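Long-range contacts in ketosynthase (Streptomyces sp. MSC090213JE08, PDB 6KXD), which probably catalyses condensation of an acyl chain with malonyl-ACP, with loss of carbon dioxide, as the ketosynthase of a highly reducing type II polyketide synthase: residues V17-Y28 with M333-L344; V218-R226 with T361-C371. One frame throughout, in Å; residues are numbered along the deposited sequence.

Contact 1 (V17-Y28 with M333-L344); sequences VISSIGTGVEEY and MLGHSMGAASAL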
loop_
_atom_site.group_PDB
_atom_site.type_symbol
_atom_site.label_atom_id
_atom_site.label_comp_id
_atom_site.label_asym_id
_atom_site.label_seq_id
_atom_site.Cartn_x
_atom_site.Cartn_y
_atom_site.Cartn_z
ATOM N N VAL A 17 9.630 -3.127 17.325
ATOM C CA VAL A 17 8.301 -3.606 17.741
ATOM C C VAL A 17 7.676 -2.633 18.740
ATOM O O VAL A 17 8.270 -2.357 19.795
ATOM C CB VAL A 17 8.369 -5.009 18.379
ATOM C CG1 VAL A 17 6.970 -5.455 18.817
ATOM C CG2 VAL A 17 9.018 -6.039 17.481
ATOM N N ILE A 18 6.462 -2.188 18.413
ATOM C CA ILE A 18 5.505 -1.522 19.238
ATOM C C ILE A 18 4.254 -2.384 19.211
ATOM O O ILE A 18 3.592 -2.419 18.199
ATOM C CB ILE A 18 5.126 -0.129 18.713
ATOM C CG1 ILE A 18 6.313 0.831 18.599
ATOM C CG2 ILE A 18 4.021 0.449 19.566
ATOM C CD1 ILE A 18 6.683 1.482 19.899
ATOM N N SER A 19 3.920 -3.055 20.308
ATOM C CA SER A 19 2.817 -4.013 20.249
ATOM C C SER A 19 2.078 -4.015 21.579
ATOM O O SER A 19 2.599 -3.537 22.601
ATOM C CB SER A 19 3.319 -5.399 19.903
ATOM O OG SER A 19 3.638 -6.139 21.070
ATOM N N SER A 20 0.897 -4.628 21.525
ATOM C CA SER A 20 -0.003 -4.767 22.638
ATOM C C SER A 20 0.580 -5.724 23.686
ATOM O O SER A 20 0.051 -5.724 24.771
ATOM C CB SER A 20 -1.378 -5.204 22.169
ATOM O OG SER A 20 -1.300 -6.491 21.591
ATOM N N ILE A 21 1.622 -6.514 23.353
ATOM C CA ILE A 21 2.238 -7.478 24.258
ATOM C C ILE A 21 3.709 -7.148 24.522
ATOM O O ILE A 21 4.469 -8.024 25.016
ATOM C CB ILE A 21 2.088 -8.932 23.766
ATOM C CG1 ILE A 21 2.956 -9.261 22.546
ATOM C CG2 ILE A 21 0.616 -9.232 23.531
ATOM C CD1 ILE A 21 2.973 -10.711 22.176
ATOM N N GLY A 22 4.134 -5.922 24.203
ATOM C CA GLY A 22 5.518 -5.566 24.409
ATOM C C GLY A 22 6.084 -4.649 23.337
ATOM O O GLY A 22 5.723 -4.726 22.161
ATOM N N THR A 23 7.003 -3.795 23.780
ATOM C CA THR A 23 7.678 -2.761 22.986
ATOM C C THR A 23 9.174 -3.058 23.027
ATOM O O THR A 23 9.750 -3.201 24.098
ATOM C CB THR A 23 7.334 -1.373 23.535
ATOM O OG1 THR A 23 5.951 -1.112 23.299
ATOM C CG2 THR A 23 8.172 -0.279 22.911
ATOM N N GLY A 24 9.785 -3.202 21.853
ATOM C CA GLY A 24 11.148 -3.630 21.697
ATOM C C GLY A 24 11.251 -5.132 21.567
ATOM O O GLY A 24 10.355 -5.838 21.999
ATOM N N VAL A 25 12.345 -5.580 20.945
ATOM C CA VAL A 25 12.581 -6.954 20.586
ATOM C C VAL A 25 12.552 -7.829 21.853
ATOM O O VAL A 25 12.065 -8.981 21.807
ATOM C CB VAL A 25 13.895 -7.108 19.785
ATOM C CG1 VAL A 25 15.144 -6.793 20.594
ATOM C CG2 VAL A 25 14.021 -8.491 19.178
ATOM N N GLU A 26 13.080 -7.303 22.974
ATOM C CA GLU A 26 13.147 -8.068 24.246
ATOM C C GLU A 26 11.742 -8.294 24.798
ATOM O O GLU A 26 11.351 -9.430 24.977
ATOM C CB GLU A 26 13.961 -7.358 25.325
ATOM C CG GLU A 26 15.379 -7.849 25.452
ATOM C CD GLU A 26 16.095 -7.122 26.577
ATOM O OE1 GLU A 26 15.761 -7.384 27.767
ATOM O OE2 GLU A 26 16.933 -6.251 26.262
ATOM N N GLU A 27 11.030 -7.195 25.069
ATOM C CA GLU A 27 9.652 -7.206 25.570
ATOM C C GLU A 27 8.781 -8.105 24.676
ATOM O O GLU A 27 7.866 -8.756 25.159
ATOM C CB GLU A 27 9.055 -5.807 25.573
ATOM C CG GLU A 27 9.019 -5.075 26.904
ATOM C CD GLU A 27 7.683 -4.375 27.155
ATOM O OE1 GLU A 27 6.913 -4.851 28.016
ATOM O OE2 GLU A 27 7.396 -3.357 26.488
ATOM N N TYR A 28 9.047 -8.113 23.363
ATOM C CA TYR A 28 8.153 -8.774 22.414
ATOM C C TYR A 28 8.455 -10.261 22.393
ATOM O O TYR A 28 7.542 -11.061 22.418
ATOM C CB TYR A 28 8.304 -8.186 21.009
ATOM C CG TYR A 28 7.343 -8.740 19.982
ATOM C CD1 TYR A 28 5.982 -8.614 20.154
ATOM C CD2 TYR A 28 7.804 -9.313 18.809
ATOM C CE1 TYR A 28 5.082 -9.086 19.207
ATOM C CE2 TYR A 28 6.926 -9.780 17.842
ATOM C CZ TYR A 28 5.560 -9.685 18.054
ATOM O OH TYR A 28 4.687 -10.116 17.092
ATOM N N MET A 333 -2.711 -13.639 20.703
ATOM C CA MET A 333 -2.097 -12.754 21.666
ATOM C C MET A 333 -2.263 -11.282 21.260
ATOM O O MET A 333 -2.704 -10.465 22.048
ATOM C CB MET A 333 -0.614 -13.071 21.811
ATOM C CG MET A 333 -0.337 -14.412 22.432
ATOM S SD MET A 333 1.407 -14.884 22.294
ATOM C CE MET A 333 1.460 -15.508 20.610
ATOM N N LEU A 334 -1.877 -10.922 20.023
ATOM C CA LEU A 334 -1.885 -9.494 19.590
ATOM C C LEU A 334 -3.276 -8.958 19.325
ATOM O O LEU A 334 -3.459 -7.770 19.234
ATOM C CB LEU A 334 -1.044 -9.391 18.326
ATOM C CG LEU A 334 0.424 -9.687 18.552
ATOM C CD1 LEU A 334 1.215 -9.535 17.270
ATOM C CD2 LEU A 334 0.982 -8.768 19.622
ATOM N N GLY A 335 -4.256 -9.843 19.133
ATOM C CA GLY A 335 -5.431 -9.418 18.467
ATOM C C GLY A 335 -5.067 -9.137 17.011
ATOM O O GLY A 335 -3.970 -9.499 16.545
ATOM N N HIS A 336 -5.975 -8.504 16.299
ATOM C CA HIS A 336 -5.752 -8.274 14.884
ATOM C C HIS A 336 -5.203 -6.858 14.725
ATOM O O HIS A 336 -5.991 -5.906 14.756
ATOM C CB HIS A 336 -7.045 -8.494 14.104
ATOM C CG HIS A 336 -6.825 -8.496 12.630
ATOM N ND1 HIS A 336 -5.646 -8.016 12.062
ATOM C CD2 HIS A 336 -7.600 -8.921 11.614
ATOM C CE1 HIS A 336 -5.722 -8.133 10.744
ATOM N NE2 HIS A 336 -6.919 -8.681 10.442
ATOM N N SER A 337 -3.891 -6.741 14.559
ATOM C CA SER A 337 -3.220 -5.430 14.539
ATOM C C SER A 337 -3.174 -4.859 13.112
ATOM O O SER A 337 -2.329 -4.027 12.791
ATOM C CB SER A 337 -1.866 -5.505 15.165
ATOM O OG SER A 337 -1.020 -6.423 14.508
ATOM N N MET A 338 -4.102 -5.321 12.269
ATOM C CA MET A 338 -4.393 -4.731 10.974
ATOM C C MET A 338 -3.092 -4.687 10.150
ATOM O O MET A 338 -2.418 -5.730 9.931
ATOM C CB MET A 338 -5.049 -3.365 11.196
ATOM C CG MET A 338 -6.329 -3.422 12.022
ATOM S SD MET A 338 -7.482 -4.730 11.416
ATOM C CE MET A 338 -8.680 -4.667 12.753
ATOM N N GLY A 339 -2.680 -3.507 9.703
ATOM C CA GLY A 339 -1.536 -3.420 8.815
ATOM C C GLY A 339 -0.269 -3.892 9.487
ATOM O O GLY A 339 0.656 -4.372 8.826
ATOM N N ALA A 340 -0.262 -3.857 10.823
ATOM C CA ALA A 340 0.913 -4.328 11.537
ATOM C C ALA A 340 0.934 -5.856 11.653
ATOM O O ALA A 340 1.952 -6.439 12.048
ATOM C CB ALA A 340 0.951 -3.695 12.893
ATOM N N ALA A 341 -0.196 -6.504 11.371
ATOM C CA ALA A 341 -0.371 -7.864 11.816
ATOM C C ALA A 341 0.699 -8.760 11.224
ATOM O O ALA A 341 1.390 -9.417 11.975
ATOM C CB ALA A 341 -1.750 -8.372 11.546
ATOM N N SER A 342 0.877 -8.745 9.897
ATOM C CA SER A 342 1.795 -9.660 9.292
ATOM C C SER A 342 3.245 -9.251 9.570
ATOM O O SER A 342 4.108 -10.086 9.509
ATOM C CB SER A 342 1.522 -9.844 7.786
ATOM O OG SER A 342 1.383 -8.610 7.101
ATOM N N ALA A 343 3.499 -7.960 9.853
ATOM C CA ALA A 343 4.827 -7.502 10.149
ATOM C C ALA A 343 5.240 -8.007 11.544
ATOM O O ALA A 343 6.336 -8.556 11.690
ATOM C CB ALA A 343 4.910 -6.010 10.079
ATOM N N LEU A 344 4.328 -7.834 12.499
ATOM C CA LEU A 344 4.488 -8.386 13.881
ATOM C C LEU A 344 4.565 -9.911 13.828
ATOM O O LEU A 344 5.429 -10.480 14.453
ATOM C CB LEU A 344 3.374 -7.881 14.791
ATOM C CG LEU A 344 3.490 -6.402 15.155
ATOM C CD1 LEU A 344 2.236 -5.873 15.834
ATOM C CD2 LEU A 344 4.756 -6.131 15.975
HETATM O O HOH W 1 -2.567 -5.345 19.127
#

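Contact 2 (V218-R226 with T361-C371); sequences VVRPFDKDR and TINHRETDPDC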
loop_
_atom_site.group_PDB
_atom_site.type_symbol
_atom_site.label_atom_id
_atom_site.label_comp_id
_atom_site.label_asym_id
_atom_site.label_seq_id
_atom_site.Cartn_x
_atom_site.Cartn_y
_atom_site.Cartn_z
ATOM N N VAL A 218 -12.592 -13.133 24.198
ATOM C CA VAL A 218 -11.230 -13.347 23.787
ATOM C C VAL A 218 -11.181 -14.004 22.394
ATOM O O VAL A 218 -12.141 -14.653 21.888
ATOM C CB VAL A 218 -10.477 -14.182 24.839
ATOM C CG1 VAL A 218 -10.440 -13.461 26.194
ATOM C CG2 VAL A 218 -11.071 -15.583 24.983
ATOM N N VAL A 219 -10.012 -13.827 21.774
ATOM C CA VAL A 219 -9.704 -14.329 20.466
ATOM C C VAL A 219 -9.213 -15.763 20.625
ATOM O O VAL A 219 -8.209 -16.012 21.324
ATOM C CB VAL A 219 -8.638 -13.473 19.751
ATOM C CG1 VAL A 219 -8.498 -13.899 18.297
ATOM C CG2 VAL A 219 -8.934 -11.989 19.873
ATOM N N ARG A 220 -9.919 -16.689 19.962
ATOM C CA ARG A 220 -9.634 -18.098 20.032
ATOM C C ARG A 220 -9.415 -18.686 18.648
ATOM O O ARG A 220 -10.282 -19.405 18.148
ATOM C CB ARG A 220 -10.808 -18.841 20.695
ATOM C CG ARG A 220 -11.272 -18.283 22.027
ATOM C CD ARG A 220 -12.226 -19.280 22.695
ATOM N NE ARG A 220 -12.947 -18.663 23.786
ATOM C CZ ARG A 220 -12.506 -18.622 25.048
ATOM N NH1 ARG A 220 -11.254 -18.942 25.335
ATOM N NH2 ARG A 220 -13.323 -18.261 26.013
ATOM N N PRO A 221 -8.290 -18.385 17.966
ATOM C CA PRO A 221 -8.029 -18.939 16.645
ATOM C C PRO A 221 -7.979 -20.469 16.631
ATOM O O PRO A 221 -7.240 -21.110 17.397
ATOM C CB PRO A 221 -6.682 -18.320 16.239
ATOM C CG PRO A 221 -6.672 -17.027 17.010
ATOM C CD PRO A 221 -7.230 -17.446 18.361
ATOM N N PHE A 222 -8.764 -21.001 15.698
ATOM C CA PHE A 222 -8.872 -22.417 15.383
ATOM C C PHE A 222 -9.681 -23.145 16.467
ATOM O O PHE A 222 -9.815 -24.355 16.409
ATOM C CB PHE A 222 -7.503 -23.063 15.178
ATOM C CG PHE A 222 -6.710 -22.425 14.064
ATOM C CD1 PHE A 222 -7.147 -22.517 12.751
ATOM C CD2 PHE A 222 -5.560 -21.693 14.330
ATOM C CE1 PHE A 222 -6.449 -21.909 11.718
ATOM C CE2 PHE A 222 -4.858 -21.096 13.293
ATOM C CZ PHE A 222 -5.304 -21.206 11.995
ATOM N N ASP A 223 -10.252 -22.396 17.404
ATOM C CA ASP A 223 -11.084 -22.984 18.436
ATOM C C ASP A 223 -12.458 -23.262 17.830
ATOM O O ASP A 223 -12.911 -22.492 17.008
ATOM C CB ASP A 223 -11.199 -22.052 19.634
ATOM C CG ASP A 223 -11.850 -22.687 20.851
ATOM O OD1 ASP A 223 -13.095 -22.770 20.858
ATOM O OD2 ASP A 223 -11.089 -23.090 21.764
ATOM N N LYS A 224 -13.097 -24.342 18.298
ATOM C CA LYS A 224 -14.392 -24.777 17.856
ATOM C C LYS A 224 -15.443 -23.697 18.139
ATOM O O LYS A 224 -16.376 -23.548 17.346
ATOM C CB LYS A 224 -14.725 -26.128 18.507
ATOM C CG LYS A 224 -15.962 -26.839 17.974
ATOM C CD LYS A 224 -16.338 -28.099 18.761
ATOM C CE LYS A 224 -17.433 -28.920 18.103
ATOM N NZ LYS A 224 -18.776 -28.507 18.576
ATOM N N ASP A 225 -15.299 -22.912 19.219
ATOM C CA ASP A 225 -16.317 -21.879 19.543
ATOM C C ASP A 225 -15.723 -20.468 19.435
ATOM O O ASP A 225 -16.287 -19.532 20.002
ATOM C CB ASP A 225 -16.970 -22.105 20.912
ATOM C CG ASP A 225 -17.329 -23.565 21.145
ATOM O OD1 ASP A 225 -18.271 -24.055 20.472
ATOM O OD2 ASP A 225 -16.625 -24.217 21.953
ATOM N N ARG A 226 -14.690 -20.311 18.598
ATOM C CA ARG A 226 -14.152 -18.971 18.241
ATOM C C ARG A 226 -15.313 -18.077 17.784
ATOM O O ARG A 226 -16.299 -18.533 17.174
ATOM C CB ARG A 226 -13.050 -19.136 17.188
ATOM C CG ARG A 226 -13.552 -19.575 15.821
ATOM C CD ARG A 226 -12.430 -19.836 14.846
ATOM N NE ARG A 226 -12.957 -20.304 13.579
ATOM C CZ ARG A 226 -13.205 -21.577 13.267
ATOM N NH1 ARG A 226 -13.180 -22.528 14.183
ATOM N NH2 ARG A 226 -13.478 -21.897 12.022
ATOM N N THR A 361 -0.869 -20.515 20.180
ATOM C CA THR A 361 -2.235 -20.094 19.998
ATOM C C THR A 361 -2.932 -20.175 21.361
ATOM O O THR A 361 -3.246 -21.285 21.834
ATOM C CB THR A 361 -2.953 -20.960 18.956
ATOM O OG1 THR A 361 -2.093 -21.129 17.834
ATOM C CG2 THR A 361 -4.297 -20.384 18.568
ATOM N N ILE A 362 -3.171 -19.013 21.977
ATOM C CA ILE A 362 -3.689 -18.910 23.327
ATOM C C ILE A 362 -5.221 -18.862 23.272
ATOM O O ILE A 362 -5.805 -18.920 22.204
ATOM C CB ILE A 362 -3.070 -17.696 24.054
ATOM C CG1 ILE A 362 -3.667 -16.350 23.610
ATOM C CG2 ILE A 362 -1.568 -17.740 23.906
ATOM C CD1 ILE A 362 -3.317 -15.164 24.519
ATOM N N ASN A 363 -5.849 -18.819 24.452
ATOM C CA ASN A 363 -7.292 -18.901 24.626
ATOM C C ASN A 363 -7.850 -20.152 23.917
ATOM O O ASN A 363 -8.999 -20.154 23.465
ATOM C CB ASN A 363 -7.993 -17.623 24.146
ATOM C CG ASN A 363 -7.335 -16.348 24.632
ATOM O OD1 ASN A 363 -6.927 -16.275 25.783
ATOM N ND2 ASN A 363 -7.215 -15.349 23.767
ATOM N N HIS A 364 -7.037 -21.203 23.803
ATOM C CA HIS A 364 -7.422 -22.405 23.082
ATOM C C HIS A 364 -8.038 -23.425 24.046
ATOM O O HIS A 364 -7.311 -24.011 24.888
ATOM C CB HIS A 364 -6.239 -23.019 22.335
ATOM C CG HIS A 364 -6.673 -23.929 21.227
ATOM N ND1 HIS A 364 -7.335 -23.451 20.110
ATOM C CD2 HIS A 364 -6.566 -25.268 21.055
ATOM C CE1 HIS A 364 -7.593 -24.456 19.297
ATOM N NE2 HIS A 364 -7.124 -25.574 19.841
ATOM N N ARG A 365 -9.354 -23.617 23.904
ATOM C CA ARG A 365 -10.123 -24.624 24.680
ATOM C C ARG A 365 -10.122 -25.951 23.920
ATOM O O ARG A 365 -9.710 -26.951 24.445
ATOM C CB ARG A 365 -11.553 -24.150 24.925
ATOM C CG ARG A 365 -11.652 -23.068 25.986
ATOM C CD ARG A 365 -12.479 -21.892 25.527
ATOM N NE ARG A 365 -13.894 -21.907 25.884
ATOM C CZ ARG A 365 -14.862 -21.425 25.110
ATOM N NH1 ARG A 365 -14.752 -21.475 23.791
ATOM N NH2 ARG A 365 -15.918 -20.851 25.661
ATOM N N GLU A 366 -10.530 -25.911 22.651
ATOM C CA GLU A 366 -10.780 -27.105 21.871
ATOM C C GLU A 366 -10.618 -26.800 20.376
ATOM O O GLU A 366 -11.288 -25.903 19.877
ATOM C CB GLU A 366 -12.215 -27.525 22.168
ATOM C CG GLU A 366 -12.622 -28.808 21.477
ATOM C CD GLU A 366 -14.107 -29.121 21.598
ATOM O OE1 GLU A 366 -14.869 -28.315 22.209
ATOM O OE2 GLU A 366 -14.501 -30.163 21.068
ATOM N N THR A 367 -9.775 -27.571 19.685
ATOM C CA THR A 367 -9.482 -27.372 18.280
ATOM C C THR A 367 -10.766 -27.667 17.500
ATOM O O THR A 367 -11.467 -28.652 17.767
ATOM C CB THR A 367 -8.260 -28.198 17.849
ATOM O OG1 THR A 367 -7.155 -27.845 18.682
ATOM C CG2 THR A 367 -7.836 -27.955 16.416
ATOM N N ASP A 368 -11.141 -26.753 16.603
ATOM C CA ASP A 368 -12.230 -27.023 15.678
ATOM C C ASP A 368 -11.887 -28.328 14.967
ATOM O O ASP A 368 -10.748 -28.515 14.496
ATOM C CB ASP A 368 -12.434 -25.837 14.724
ATOM C CG ASP A 368 -13.677 -25.927 13.851
ATOM O OD1 ASP A 368 -13.968 -27.044 13.325
ATOM O OD2 ASP A 368 -14.360 -24.892 13.724
ATOM N N PRO A 369 -12.822 -29.320 14.898
ATOM C CA PRO A 369 -12.527 -30.586 14.217
ATOM C C PRO A 369 -12.231 -30.382 12.714
ATOM O O PRO A 369 -11.502 -31.169 12.108
ATOM C CB PRO A 369 -13.773 -31.460 14.464
ATOM C CG PRO A 369 -14.881 -30.503 14.885
ATOM C CD PRO A 369 -14.196 -29.255 15.423
ATOM N N ASP A 370 -12.776 -29.303 12.130
ATOM C CA ASP A 370 -12.491 -28.904 10.730
ATOM C C ASP A 370 -11.164 -28.136 10.612
ATOM O O ASP A 370 -10.706 -27.903 9.496
ATOM C CB ASP A 370 -13.621 -28.063 10.128
ATOM C CG ASP A 370 -14.875 -28.857 9.857
ATOM O OD1 ASP A 370 -14.760 -30.072 9.599
ATOM O OD2 ASP A 370 -15.955 -28.267 9.944
ATOM N N CYS A 371 -10.520 -27.781 11.728
ATOM C CA CYS A 371 -9.132 -27.337 11.663
ATOM C C CYS A 371 -8.179 -28.378 12.259
ATOM O O CYS A 371 -7.612 -28.160 13.325
ATOM C CB CYS A 371 -8.982 -25.963 12.306
ATOM S SG CYS A 371 -10.287 -24.829 11.763
HETATM O O HOH W 2 -7.468 -20.586 20.302
#

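Contact 1 (V17-Y28 with M333-L344)
Leu334 sets its CD2 methyl against Ile21 and its CD1 against the phenol oxygen of Tyr28. Ile21 and Leu334 cross at about a right angle, with Ile21 CG1 3.6 Å from Leu334 CD2. Ile21 CG1 stands between its own backbone N and carbonyl carbon (chi1 72°), which brings both CG1 and CD1 onto that methyl. The CG2 branch of Ile21 touches the carbonyl oxygen of Met333 as well as that methyl. Leu334 CD2 also lies at the edge of the Tyr28 ring, near its plane.

Tyr28 makes a direct hydrogen bond across the contact. Its OH donates to Leu344 O over 2.8 Å. The hydroxyl comes from above the carbonyl plane and does not use a lone pair direction. With CG anti to the backbone N (chi1 -176°), the ring extends from helix 24-34 to the start of helix 341-355. Val17 CG1 covers one face of the ring, displaced toward the rim. The same methyl meets Leu344 CD2 at 3.7 Å, so Val17 touches both Tyr28 and Leu344.

Ser20 adds a water-mediated link. Water 1 lies 3.0 Å from Ser20 OG and donates to Leu334 O at 2.6 Å. Ser19 OG is held within its own turn. It accepts from Ile21 N at 3.1 Å, an ST turn, and donates to Gly22 O in the carbonyl plane, on a lone pair. This fixes the type I turn Ser19-Gly22 that presents Ser20 and Ile21.

Around the contact, Ile347 and Leu351 of helix 341-355 continue the packing on Tyr28. This is buried core of the thiolase-like fold: the end of strand 10-19 and the helix after it pack against the C-terminal half of the ketosynthase.

Contact 2 (V218-R226 with T361-C371)
Arg220 and Arg365 stack flat, their guanidinium centres 3.6 Å apart and their planes at 13°. Val218 CG2 covers the opposite face of the Arg220 group. Asn363 O accepts from Arg220 NH1 in the guanidinium plane. The like charges come close, but Asp223 and Asp225 lie beside Arg365 and probably offset them. Both salt bridges to Arg365 NH1 are long, and that from Asp225 OD2 is charge alone, well out of the guanidinium plane.

Seven hydrogen bonds run directly between the two segments, counting that of the Arg226 salt bridge. Asp223 OD2 accepts from two successive backbone groups, Arg365 N at 2.8 Å and Glu366 N at 3.0 Å. The first meets it nearly along the C-O axis, the second from above the carboxylate plane. Asp223 CG is anti to the backbone N (chi1 -170°), and its carboxylate turns back to 361-371. OD1 accepts from Asp225 N in an Asx turn. Asn363 ND2 donates to Val219 O at 2.7 Å, in its own amide plane. Backbone bonds from Lys224 N to Glu366 O and from Asp368 N to Phe222 O (2.7 Å) flank the single bridge of Asp223 with Thr367. Water 2 donates to Pro221 O and Ile362 O and also bonds His364 ND1.

Arg226 forms a short salt bridge, NH1 to Asp368 OD2 at 2.7 Å. The same nitrogen donates to Asp223 O.

Cys371 SG makes a sulfur-aromatic contact at the edge of the Phe222 ring, 5.4 Å from its centroid. In apolar packing, Cys371 CB meets Phe222 CD1 and Thr361 CG2 meets Pro221 CB.

The paired loops lie on helix 306-320, where Asp309 accepts from Phe222 N. Arg226 also bonds Thr305 O and Lys306 O. Phe222 and Thr361 touch strand 326-328, and Pro221 and Ile362 touch helix 331-334.

Overall arrangement
From the N terminus, the end of strand 10-19, the turn after it and the start of helix 24-34 form 17-28, the first half of contact 1. The chain then crosses much of the N-terminal ketosynthase region to 218-226, which opens contact 2. It reaches 333-344 and closes contact 1 across 304 intervening residues. Then 361-371 closes contact 2. The segments alternate, so the two loops cross rather than nest. Their centres lie about 21 Å apart, but Met333 CG packs on Ile362 CD1 at 3.7 Å. Contact 1 ties strand 10-19 and helix 24-34 to helices 331-334 and 341-355. Contact 2 ties the loop before strand 234-242 to the loop between strands 357-358 and 381-382.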